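Local coordinates for Tat (Twin-arginine translocation) pathway signal sequence containing protein (Mycobacterium tuberculosis, PDB 5IMU) that is of unknown function, the fragment being the C-terminal part of a conserved mycobacterial protein that joins an alpha/beta/alpha sandwich to a helix bundle, at residues A25-R30 with H58-A63; P29-A34 with L46-A51; G52-P57 with D188-A193; I118-E123 with L205-L210. All coordinates share one frame; numbering follows the deposited sequence.

Interaction 1. Residues A25-R30 with H58-A63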
# COMPACT_ATOMS: atom_id res chain seq x y z
N ALA A 25 1.39 4.36 11.21
CA ALA A 25 2.60 5.18 11.27
C ALA A 25 3.69 4.50 12.08
O ALA A 25 4.87 4.56 11.71
CB ALA A 25 2.27 6.55 11.86
N ARG A 26 3.34 3.83 13.18
CA ARG A 26 4.39 3.17 13.95
C ARG A 26 4.98 1.98 13.21
O ARG A 26 6.12 1.60 13.49
CB ARG A 26 3.87 2.74 15.33
CG ARG A 26 2.93 1.55 15.34
CD ARG A 26 2.68 1.11 16.78
NE ARG A 26 2.28 2.23 17.63
CZ ARG A 26 1.02 2.59 17.85
NH1 ARG A 26 0.03 1.91 17.29
NH2 ARG A 26 0.75 3.63 18.63
N GLN A 27 4.25 1.40 12.26
CA GLN A 27 4.82 0.36 11.41
C GLN A 27 5.77 0.94 10.37
O GLN A 27 6.78 0.31 10.03
CB GLN A 27 3.71 -0.43 10.72
CG GLN A 27 2.79 -1.19 11.66
CD GLN A 27 1.70 -1.94 10.91
OE1 GLN A 27 1.96 -2.98 10.30
NE2 GLN A 27 0.48 -1.42 10.96
N GLU A 28 5.46 2.12 9.85
CA GLU A 28 6.32 2.79 8.87
C GLU A 28 6.27 4.29 9.09
O GLU A 28 5.49 5.01 8.44
CB GLU A 28 5.92 2.43 7.44
CG GLU A 28 6.87 3.01 6.41
CD GLU A 28 8.32 2.72 6.78
OE1 GLU A 28 8.75 1.57 6.58
OE2 GLU A 28 9.01 3.64 7.28
N PRO A 29 7.09 4.82 10.01
CA PRO A 29 7.02 6.25 10.34
C PRO A 29 7.75 7.16 9.38
O PRO A 29 7.62 8.39 9.50
CB PRO A 29 7.66 6.30 11.74
CG PRO A 29 8.64 5.17 11.72
CD PRO A 29 8.03 4.08 10.87
N ARG A 30 8.50 6.62 8.42
CA ARG A 30 9.31 7.44 7.53
C ARG A 30 8.50 8.11 6.43
O ARG A 30 9.07 8.90 5.67
CB ARG A 30 10.43 6.59 6.92
CG ARG A 30 11.40 6.03 7.95
CD ARG A 30 12.42 5.09 7.32
NE ARG A 30 11.83 3.79 7.00
CZ ARG A 30 12.50 2.79 6.42
NH1 ARG A 30 13.77 2.95 6.09
NH2 ARG A 30 11.89 1.64 6.17
N HIS A 58 4.48 -4.06 3.58
CA HIS A 58 4.96 -4.35 4.92
C HIS A 58 4.15 -3.65 6.01
O HIS A 58 4.47 -3.81 7.19
CB HIS A 58 6.44 -4.01 5.05
CG HIS A 58 6.74 -2.54 4.99
ND1 HIS A 58 6.57 -1.80 3.84
CD2 HIS A 58 7.22 -1.69 5.92
CE1 HIS A 58 6.92 -0.54 4.07
NE2 HIS A 58 7.31 -0.45 5.33
N VAL A 59 3.13 -2.88 5.64
CA VAL A 59 2.26 -2.20 6.60
C VAL A 59 0.95 -2.97 6.67
O VAL A 59 0.26 -3.13 5.66
CB VAL A 59 2.02 -0.74 6.21
CG1 VAL A 59 0.99 -0.10 7.13
CG2 VAL A 59 3.33 0.04 6.26
N ARG A 60 0.61 -3.44 7.87
CA ARG A 60 -0.68 -4.09 8.11
C ARG A 60 -1.71 -3.05 8.49
O ARG A 60 -1.42 -2.10 9.23
CB ARG A 60 -0.55 -5.15 9.21
CG ARG A 60 0.56 -6.16 8.96
CD ARG A 60 0.28 -6.98 7.72
NE ARG A 60 -0.78 -7.96 7.93
CZ ARG A 60 -1.49 -8.52 6.95
NH1 ARG A 60 -1.25 -8.18 5.69
NH2 ARG A 60 -2.43 -9.40 7.23
N LEU A 61 -2.95 -3.22 7.97
CA LEU A 61 -3.99 -2.19 8.06
C LEU A 61 -4.97 -2.49 9.18
O LEU A 61 -5.34 -3.65 9.40
CB LEU A 61 -4.74 -2.09 6.73
CG LEU A 61 -3.90 -1.60 5.56
CD1 LEU A 61 -4.66 -1.74 4.25
CD2 LEU A 61 -3.47 -0.16 5.78
N PRO A 62 -5.41 -1.45 9.89
CA PRO A 62 -6.47 -1.63 10.89
C PRO A 62 -7.78 -2.07 10.24
O PRO A 62 -8.00 -1.92 9.04
CB PRO A 62 -6.61 -0.24 11.52
CG PRO A 62 -5.30 0.42 11.28
CD PRO A 62 -4.82 -0.10 9.95
N ALA A 63 -8.65 -2.63 11.08
CA ALA A 63 -9.94 -3.12 10.60
C ALA A 63 -10.78 -1.98 10.04
O ALA A 63 -10.74 -0.85 10.52
CB ALA A 63 -10.68 -3.82 11.75

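Interaction 2. Residues P29-A34 with L46-A51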
# COMPACT_ATOMS: atom_id res chain seq x y z
N PRO A 29 7.09 4.82 10.01
CA PRO A 29 7.02 6.25 10.34
C PRO A 29 7.75 7.16 9.38
O PRO A 29 7.62 8.39 9.50
CB PRO A 29 7.66 6.30 11.74
CG PRO A 29 8.64 5.17 11.72
CD PRO A 29 8.03 4.08 10.87
N ARG A 30 8.50 6.62 8.42
CA ARG A 30 9.31 7.44 7.53
C ARG A 30 8.50 8.11 6.43
O ARG A 30 9.07 8.90 5.67
CB ARG A 30 10.43 6.59 6.92
CG ARG A 30 11.40 6.03 7.95
CD ARG A 30 12.42 5.09 7.32
NE ARG A 30 11.83 3.79 7.00
CZ ARG A 30 12.50 2.79 6.42
NH1 ARG A 30 13.77 2.95 6.09
NH2 ARG A 30 11.89 1.64 6.17
N ILE A 31 7.20 7.82 6.32
CA ILE A 31 6.35 8.43 5.31
C ILE A 31 5.12 9.03 6.00
O ILE A 31 4.78 8.67 7.12
CB ILE A 31 5.91 7.43 4.22
CG1 ILE A 31 5.02 6.35 4.82
CG2 ILE A 31 7.13 6.81 3.55
CD1 ILE A 31 4.66 5.25 3.84
N SER A 32 4.46 9.95 5.30
CA SER A 32 3.32 10.65 5.86
C SER A 32 2.04 9.86 5.64
O SER A 32 1.85 9.21 4.61
CB SER A 32 3.18 12.04 5.23
OG SER A 32 4.25 12.88 5.61
N TRP A 33 1.15 9.91 6.64
CA TRP A 33 -0.12 9.20 6.61
C TRP A 33 -1.26 10.15 6.97
O TRP A 33 -1.05 11.17 7.64
CB TRP A 33 -0.15 8.03 7.60
CG TRP A 33 0.88 6.95 7.37
CD1 TRP A 33 2.14 6.89 7.90
CD2 TRP A 33 0.71 5.77 6.58
NE1 TRP A 33 2.77 5.75 7.47
CE2 TRP A 33 1.92 5.04 6.67
CE3 TRP A 33 -0.33 5.25 5.81
CZ2 TRP A 33 2.11 3.83 6.01
CZ3 TRP A 33 -0.14 4.04 5.16
CH2 TRP A 33 1.07 3.35 5.26
N ALA A 34 -2.47 9.80 6.54
CA ALA A 34 -3.66 10.51 6.95
C ALA A 34 -4.87 9.58 6.88
O ALA A 34 -4.91 8.67 6.05
CB ALA A 34 -3.91 11.76 6.10
N LEU A 46 -7.98 5.79 4.36
CA LEU A 46 -6.59 5.83 4.82
C LEU A 46 -5.66 5.99 3.63
O LEU A 46 -5.79 5.28 2.63
CB LEU A 46 -6.23 4.56 5.59
CG LEU A 46 -4.78 4.46 6.07
CD1 LEU A 46 -4.44 5.57 7.05
CD2 LEU A 46 -4.52 3.10 6.69
N VAL A 47 -4.72 6.94 3.73
CA VAL A 47 -3.82 7.25 2.63
C VAL A 47 -2.40 7.47 3.14
O VAL A 47 -2.18 7.81 4.31
CB VAL A 47 -4.27 8.50 1.84
CG1 VAL A 47 -5.69 8.35 1.32
CG2 VAL A 47 -4.14 9.75 2.70
N THR A 48 -1.44 7.25 2.25
CA THR A 48 -0.11 7.83 2.32
C THR A 48 0.19 8.44 0.96
O THR A 48 -0.42 8.07 -0.05
CB THR A 48 0.97 6.80 2.68
OG1 THR A 48 2.26 7.41 2.63
CG2 THR A 48 0.93 5.63 1.71
N ASP A 49 1.11 9.40 0.93
CA ASP A 49 1.48 10.05 -0.33
C ASP A 49 2.68 9.39 -0.99
O ASP A 49 3.28 9.98 -1.90
CB ASP A 49 1.74 11.54 -0.10
CG ASP A 49 2.91 11.81 0.83
OD1 ASP A 49 3.43 10.85 1.45
OD2 ASP A 49 3.32 12.98 0.94
N LEU A 50 3.03 8.17 -0.57
CA LEU A 50 4.16 7.46 -1.17
C LEU A 50 3.96 7.27 -2.67
O LEU A 50 4.90 7.49 -3.45
CB LEU A 50 4.35 6.11 -0.48
CG LEU A 50 5.46 5.19 -0.98
CD1 LEU A 50 6.84 5.81 -0.76
CD2 LEU A 50 5.38 3.83 -0.30
N ALA A 51 2.76 6.89 -3.09
CA ALA A 51 2.50 6.65 -4.51
C ALA A 51 1.01 6.70 -4.84
O ALA A 51 0.43 5.69 -5.25
CB ALA A 51 3.08 5.29 -4.93

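Interaction 3. Residues G52-P57 with D188-A193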
# COMPACT_ATOMS: atom_id res chain seq x y z
N GLY A 52 0.40 7.87 -4.68
CA GLY A 52 -0.95 8.12 -5.15
C GLY A 52 -2.07 7.38 -4.44
O GLY A 52 -3.20 7.37 -4.94
N GLY A 53 -1.80 6.77 -3.29
CA GLY A 53 -2.80 6.02 -2.55
C GLY A 53 -2.46 4.56 -2.34
O GLY A 53 -3.17 3.86 -1.60
N TRP A 54 -1.40 4.07 -2.97
CA TRP A 54 -0.93 2.70 -2.75
C TRP A 54 -0.40 2.55 -1.33
O TRP A 54 0.22 3.47 -0.78
CB TRP A 54 0.15 2.38 -3.78
CG TRP A 54 0.76 1.01 -3.70
CD1 TRP A 54 0.19 -0.17 -4.05
CD2 TRP A 54 2.10 0.71 -3.28
NE1 TRP A 54 1.08 -1.20 -3.86
CE2 TRP A 54 2.26 -0.69 -3.38
CE3 TRP A 54 3.17 1.47 -2.81
CZ2 TRP A 54 3.45 -1.34 -3.04
CZ3 TRP A 54 4.35 0.83 -2.47
CH2 TRP A 54 4.48 -0.56 -2.59
N ILE A 55 -0.67 1.40 -0.73
CA ILE A 55 -0.20 1.08 0.62
C ILE A 55 0.87 0.00 0.50
O ILE A 55 0.59 -1.07 -0.06
CB ILE A 55 -1.35 0.63 1.54
CG1 ILE A 55 -2.51 1.63 1.49
CG2 ILE A 55 -0.85 0.47 2.97
CD1 ILE A 55 -2.11 3.06 1.82
N PRO A 56 2.08 0.22 1.01
CA PRO A 56 3.15 -0.76 0.81
C PRO A 56 2.85 -2.06 1.55
O PRO A 56 2.12 -2.06 2.55
CB PRO A 56 4.39 -0.05 1.37
CG PRO A 56 3.85 0.95 2.33
CD PRO A 56 2.56 1.41 1.74
N PRO A 57 3.42 -3.18 1.09
CA PRO A 57 3.01 -4.48 1.65
C PRO A 57 3.42 -4.71 3.10
O PRO A 57 2.77 -5.50 3.79
CB PRO A 57 3.68 -5.50 0.72
CG PRO A 57 4.13 -4.72 -0.48
CD PRO A 57 4.39 -3.33 -0.00
N ASP A 188 8.86 -0.90 -9.53
CA ASP A 188 9.57 -2.17 -9.32
C ASP A 188 9.12 -2.83 -8.02
O ASP A 188 8.88 -4.04 -7.98
CB ASP A 188 11.07 -1.93 -9.31
CG ASP A 188 11.63 -1.61 -10.68
OD1 ASP A 188 10.83 -1.42 -11.63
OD2 ASP A 188 12.87 -1.55 -10.83
N TRP A 189 9.02 -2.04 -6.95
CA TRP A 189 8.50 -2.54 -5.67
C TRP A 189 7.13 -3.19 -5.85
O TRP A 189 6.87 -4.27 -5.31
CB TRP A 189 8.44 -1.37 -4.68
CG TRP A 189 8.20 -1.72 -3.24
CD1 TRP A 189 7.99 -2.96 -2.70
CD2 TRP A 189 8.14 -0.79 -2.15
NE1 TRP A 189 7.81 -2.86 -1.34
CE2 TRP A 189 7.89 -1.54 -0.98
CE3 TRP A 189 8.27 0.59 -2.05
CZ2 TRP A 189 7.78 -0.94 0.28
CZ3 TRP A 189 8.16 1.18 -0.80
CH2 TRP A 189 7.91 0.42 0.34
N MET A 190 6.26 -2.55 -6.63
CA MET A 190 4.91 -3.07 -6.83
C MET A 190 4.93 -4.39 -7.60
O MET A 190 4.22 -5.33 -7.24
CB MET A 190 4.05 -2.04 -7.57
CG MET A 190 3.73 -0.79 -6.76
SD MET A 190 3.03 0.52 -7.79
CE MET A 190 2.56 1.71 -6.54
N LEU A 191 5.73 -4.47 -8.67
CA LEU A 191 5.79 -5.70 -9.45
C LEU A 191 6.35 -6.86 -8.64
O LEU A 191 5.85 -7.98 -8.71
CB LEU A 191 6.63 -5.49 -10.71
CG LEU A 191 5.91 -5.05 -11.99
CD1 LEU A 191 6.89 -5.02 -13.16
CD2 LEU A 191 4.73 -5.96 -12.31
N LEU A 192 7.41 -6.61 -7.86
CA LEU A 192 7.95 -7.66 -7.01
C LEU A 192 6.94 -8.09 -5.95
O LEU A 192 6.84 -9.28 -5.63
CB LEU A 192 9.24 -7.18 -6.34
CG LEU A 192 10.39 -6.79 -7.28
CD1 LEU A 192 11.53 -6.14 -6.49
CD2 LEU A 192 10.90 -8.00 -8.05
N ALA A 193 6.18 -7.13 -5.41
CA ALA A 193 5.16 -7.46 -4.42
C ALA A 193 4.07 -8.34 -5.02
O ALA A 193 3.53 -9.23 -4.35
CB ALA A 193 4.56 -6.18 -3.83

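Interaction 4. Residues I118-E123 with L205-L210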
# COMPACT_ATOMS: atom_id res chain seq x y z
N ILE A 118 -10.51 -3.91 -5.67
CA ILE A 118 -10.23 -3.65 -7.08
C ILE A 118 -10.73 -4.82 -7.92
O ILE A 118 -10.43 -5.98 -7.60
CB ILE A 118 -8.73 -3.41 -7.32
CG1 ILE A 118 -8.23 -2.27 -6.44
CG2 ILE A 118 -8.46 -3.13 -8.79
CD1 ILE A 118 -6.73 -2.14 -6.42
N PRO A 119 -11.48 -4.57 -8.99
CA PRO A 119 -11.87 -5.66 -9.89
C PRO A 119 -10.65 -6.39 -10.44
O PRO A 119 -9.56 -5.82 -10.55
CB PRO A 119 -12.64 -4.94 -11.01
CG PRO A 119 -13.11 -3.66 -10.39
CD PRO A 119 -12.05 -3.27 -9.40
N LYS A 120 -10.85 -7.66 -10.77
CA LYS A 120 -9.77 -8.46 -11.33
C LYS A 120 -9.25 -7.83 -12.61
O LYS A 120 -10.02 -7.53 -13.53
CB LYS A 120 -10.26 -9.89 -11.59
CG LYS A 120 -9.18 -10.84 -12.09
CD LYS A 120 -9.69 -12.28 -12.07
CE LYS A 120 -8.78 -13.22 -12.85
NZ LYS A 120 -7.35 -13.14 -12.42
N VAL A 121 -7.93 -7.62 -12.67
CA VAL A 121 -7.30 -7.07 -13.86
C VAL A 121 -7.56 -8.00 -15.04
O VAL A 121 -7.55 -9.23 -14.91
CB VAL A 121 -5.80 -6.87 -13.61
CG1 VAL A 121 -5.04 -6.67 -14.92
CG2 VAL A 121 -5.57 -5.70 -12.67
N ASP A 122 -7.82 -7.41 -16.21
CA ASP A 122 -8.01 -8.19 -17.42
C ASP A 122 -6.71 -8.89 -17.81
O ASP A 122 -5.64 -8.29 -17.80
CB ASP A 122 -8.49 -7.30 -18.56
CG ASP A 122 -8.79 -8.08 -19.82
OD1 ASP A 122 -9.57 -9.06 -19.74
OD2 ASP A 122 -8.25 -7.73 -20.90
N GLU A 123 -6.83 -10.17 -18.16
CA GLU A 123 -5.69 -11.02 -18.53
C GLU A 123 -4.55 -10.86 -17.53
O GLU A 123 -3.44 -10.46 -17.87
CB GLU A 123 -5.21 -10.71 -19.95
CG GLU A 123 -6.27 -10.88 -21.04
CD GLU A 123 -6.67 -12.33 -21.24
OE1 GLU A 123 -5.90 -13.23 -20.87
OE2 GLU A 123 -7.77 -12.56 -21.79
N LEU A 205 -4.17 -10.15 -3.64
CA LEU A 205 -3.11 -9.19 -3.35
C LEU A 205 -2.25 -8.94 -4.58
O LEU A 205 -1.89 -7.79 -4.86
CB LEU A 205 -2.24 -9.69 -2.20
CG LEU A 205 -2.83 -9.65 -0.79
CD1 LEU A 205 -1.75 -10.03 0.20
CD2 LEU A 205 -3.39 -8.27 -0.49
N ALA A 206 -1.90 -9.99 -5.32
CA ALA A 206 -1.18 -9.82 -6.58
C ALA A 206 -1.96 -8.92 -7.52
O ALA A 206 -1.38 -8.07 -8.21
CB ALA A 206 -0.92 -11.18 -7.23
N ASN A 207 -3.28 -9.08 -7.55
CA ASN A 207 -4.13 -8.20 -8.35
C ASN A 207 -4.02 -6.75 -7.88
O ASN A 207 -3.87 -5.83 -8.70
CB ASN A 207 -5.58 -8.69 -8.28
CG ASN A 207 -6.48 -7.98 -9.26
OD1 ASN A 207 -6.41 -8.20 -10.47
ND2 ASN A 207 -7.36 -7.12 -8.74
N TYR A 208 -4.08 -6.54 -6.56
CA TYR A 208 -3.97 -5.19 -6.01
C TYR A 208 -2.68 -4.51 -6.45
O TYR A 208 -2.70 -3.36 -6.91
CB TYR A 208 -4.05 -5.27 -4.48
CG TYR A 208 -3.72 -3.99 -3.73
CD1 TYR A 208 -4.71 -3.06 -3.42
CD2 TYR A 208 -2.42 -3.72 -3.31
CE1 TYR A 208 -4.41 -1.90 -2.73
CE2 TYR A 208 -2.11 -2.56 -2.62
CZ TYR A 208 -3.11 -1.65 -2.33
OH TYR A 208 -2.81 -0.50 -1.64
N HIS A 209 -1.55 -5.21 -6.33
CA HIS A 209 -0.28 -4.59 -6.66
C HIS A 209 -0.13 -4.40 -8.17
O HIS A 209 0.45 -3.40 -8.62
CB HIS A 209 0.87 -5.43 -6.11
CG HIS A 209 0.97 -5.40 -4.61
ND1 HIS A 209 1.18 -4.23 -3.91
CD2 HIS A 209 0.89 -6.38 -3.69
CE1 HIS A 209 1.22 -4.49 -2.62
NE2 HIS A 209 1.05 -5.79 -2.46
N LEU A 210 -0.64 -5.34 -8.97
CA LEU A 210 -0.56 -5.20 -10.42
C LEU A 210 -1.40 -4.03 -10.91
O LEU A 210 -0.98 -3.29 -11.81
CB LEU A 210 -1.00 -6.50 -11.10
CG LEU A 210 -0.22 -7.00 -12.32
CD1 LEU A 210 -1.18 -7.62 -13.33
CD2 LEU A 210 0.62 -5.91 -12.96
O HOH W 1 -6.45 -11.26 -10.86

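Interaction 1. Residues A25-R30 with H58-A63
Gln-27, at the C-terminal end of helix 6-27, lays its carboxamide against the backbone of Arg-60 and grips it at two points. NE2 donates to Arg-60 O at 2.7 Å, lying in the plane of that carbonyl on a lone pair, while Arg-60 N donates to Gln-27 OE1 at 2.8 Å from a position tilted 32° off the amide's own carbonyl plane. A glutamine suits the place because its side chain carries a donor and an acceptor side by side, matching the N-H and C=O of one residue in an extended loop. The reach comes from a chain that runs straight beyond CG (chi2 179°). NE2 has a further partner in Ala-23 O, one turn back in the helix.

The next residue makes the second grip. Glu-28 OE1 takes a hydrogen bond of 2.8 Å from His-58 NE2, close to the plane of the imidazole, using the anti lone pair of the carboxylate; ring and carboxylate planes stand 62° apart. Arg-30 holds the same carboxylate side-on, NE to Glu-28 OE2 at 2.8 Å and NH2 to Glu-28 OE1, and its NH2 also forms a salt bridge with Glu-172 of helix 157-177. Between the two polar grips Val-59 CG2 packs on Glu-28 CB at 3.7 Å, its methyl also lying over the face of the His-58 ring.

Glu-28 is buried, yet each of its carboxylate oxygens accepts from two donors, so its negative charge is probably well compensated.

Interaction 2. Residues P29-A34 with L46-A51
The beta hairpin of strands 33-37 and 44-48, at the middle of the small mixed sheet in the alpha/beta/alpha sandwich, begins and ends in this contact. Its clear pairing is Ala-34 with Val-47, an antiparallel hydrogen-bonded pair: Ala-34 N donates to Val-47 O at 3.0 Å, and Val-47 N returns a bond of 2.9 Å to Ala-34 O. On the face shared by these two residues, Ala-34 CB meets Val-47 CG2; Leu-83 of helix 79-83 touches both, and Val-79 touches Ala-34. Small and beta-branched side chains fit well between a strand and that helix.

Trp-33 and Thr-48 lie on the other face. Thr-48 CB sits over one side of the indole, 3.9 Å from the centroid of the six-membered ring and 20° off its normal, a CH-pi contact displaced toward the ring's rim. Behind the indole lies helix 6-27, with Val-24 and Ala-25 against it, while Trp-33 NE1 bonds to Glu-28 O. Threonine serves here with both branches: CG2 approaches the ring at CZ3, and OG1, placed opposite the backbone N (chi1 175°), swings out to Ser-32.

Beyond the strand pairing the two segments are tied through Tyr-178, whose OH bonds to Asp-49 OD1 and to the backbone N of Ser-32. Ile-31 CD1 packs against Leu-50 CB at 4.4 Å, and both residues touch Leu-175 of helix 157-177. The hydroxyl of Thr-48 takes over from the backbone at this point: OG1 donates to Ser-32 O at 2.7 Å, with a C=O...OG1 angle of 160°.

Interaction 3. Residues G52-P57 with D188-A193
Trp-54 drives the rim of its indole into the face of Trp-189, a T-shaped (edge-to-face) pair that joins the loop after strand 44-48, in the alpha/beta/alpha part, to helix 183-199 of the helix bundle. The planes stand at 80° and the six-membered centroids lie 5.2 Å apart; Trp-54 CH2 points over the middle of the Trp-189 ring system, 3.7 Å from CD2.

This is the tightly packed part. Trp-54 is clamped between Pro-56 CA on one face and Met-190 on the other, whose CE lies 3.6 Å from the centroid of the five-membered ring. The extended Met-190 chain (chi2 168°, chi3 172°) runs along the indole, with SD more distant above the same ring in a Met-aromatic contact. A flexible, unbranched methionine suits a flat partner, since it can lie along it. The one polar atom of this buried indole, NE1, is met by His-209 ND1 of helix 203-216.

Toward the partly exposed Pro-57 the contact thins to isolated touches. Pro-56 CB lies obliquely against Trp-189, near CZ2 and CH2, and Pro-57 CD lies 3.7 Å from Trp-189 NE1. Proline rings give this loop a rigid apolar surface, and the small side chain of Ala-193 lets one come close to the helix: Pro-57 CG rests 3.7 Å from Ala-193 CB.

Interaction 4. Residues I118-E123 with L205-L210
Residues 118-122 run extended past helix 203-216, with the CA atoms of Lys-120 and Asn-207 6.4 Å apart and those of Ile-118 and Tyr-208 6.5 Å apart. Asn-207 carries the polar part: with CG anti to the backbone N (chi1 -171°), the carboxamide spans two peptide groups. Asn-207 OD1 receives the N-H of Val-121 at 2.7 Å, almost perfectly straight (179°) and on a lone pair. On its other branch ND2 gives a hydrogen to Pro-119 O at 3.1 Å, from well above that carbonyl's plane.

An asparagine suits this place, since a helical side chain holding both a donor and an acceptor can pair with the backbone N-H and C=O of an irregular loop. The loop leads from helix 111-115 into helix 124-133, so the contact joins the connection between these two helices to helix 203-216 of the helix bundle, with Glu-123 as the N-cap residue. A water bridges the exposed Lys-120, at NZ (2.6 Å), to Asn-207 OD1. Apolar contacts flank the amide: Ile-118 CD1 touches Tyr-208 CD1 at 3.7 Å, and Val-121 CG1 approaches Leu-210 CD1 at 4.3 Å, near Phe-124.

How the interactions relate
Interactions 1 and 2 share Pro-29 and Arg-30, with centres about 9 Å apart, and meet again where Leu-61 CD2 packs on Leu-46 CD2 at 3.5 Å. Interaction 3 carries this part of the fold across to the helix bundle: Thr-48 CG2 of interaction 2 lies 3.4 Å from Trp-54 O, and His-58 ND1 of interaction 1 is 3.9 Å from Trp-189 CZ2. Interaction 4 continues on the far side, where Tyr-208 OH probably bonds to Ile-55 N at 3.0 Å. Interactions 1 and 4, about 22 Å between centres, do not touch. The potassium ion bound by Thr-44, Asn-64 and Thr-66 lies about 8 Å from the side chain of Leu-46 in interaction 2.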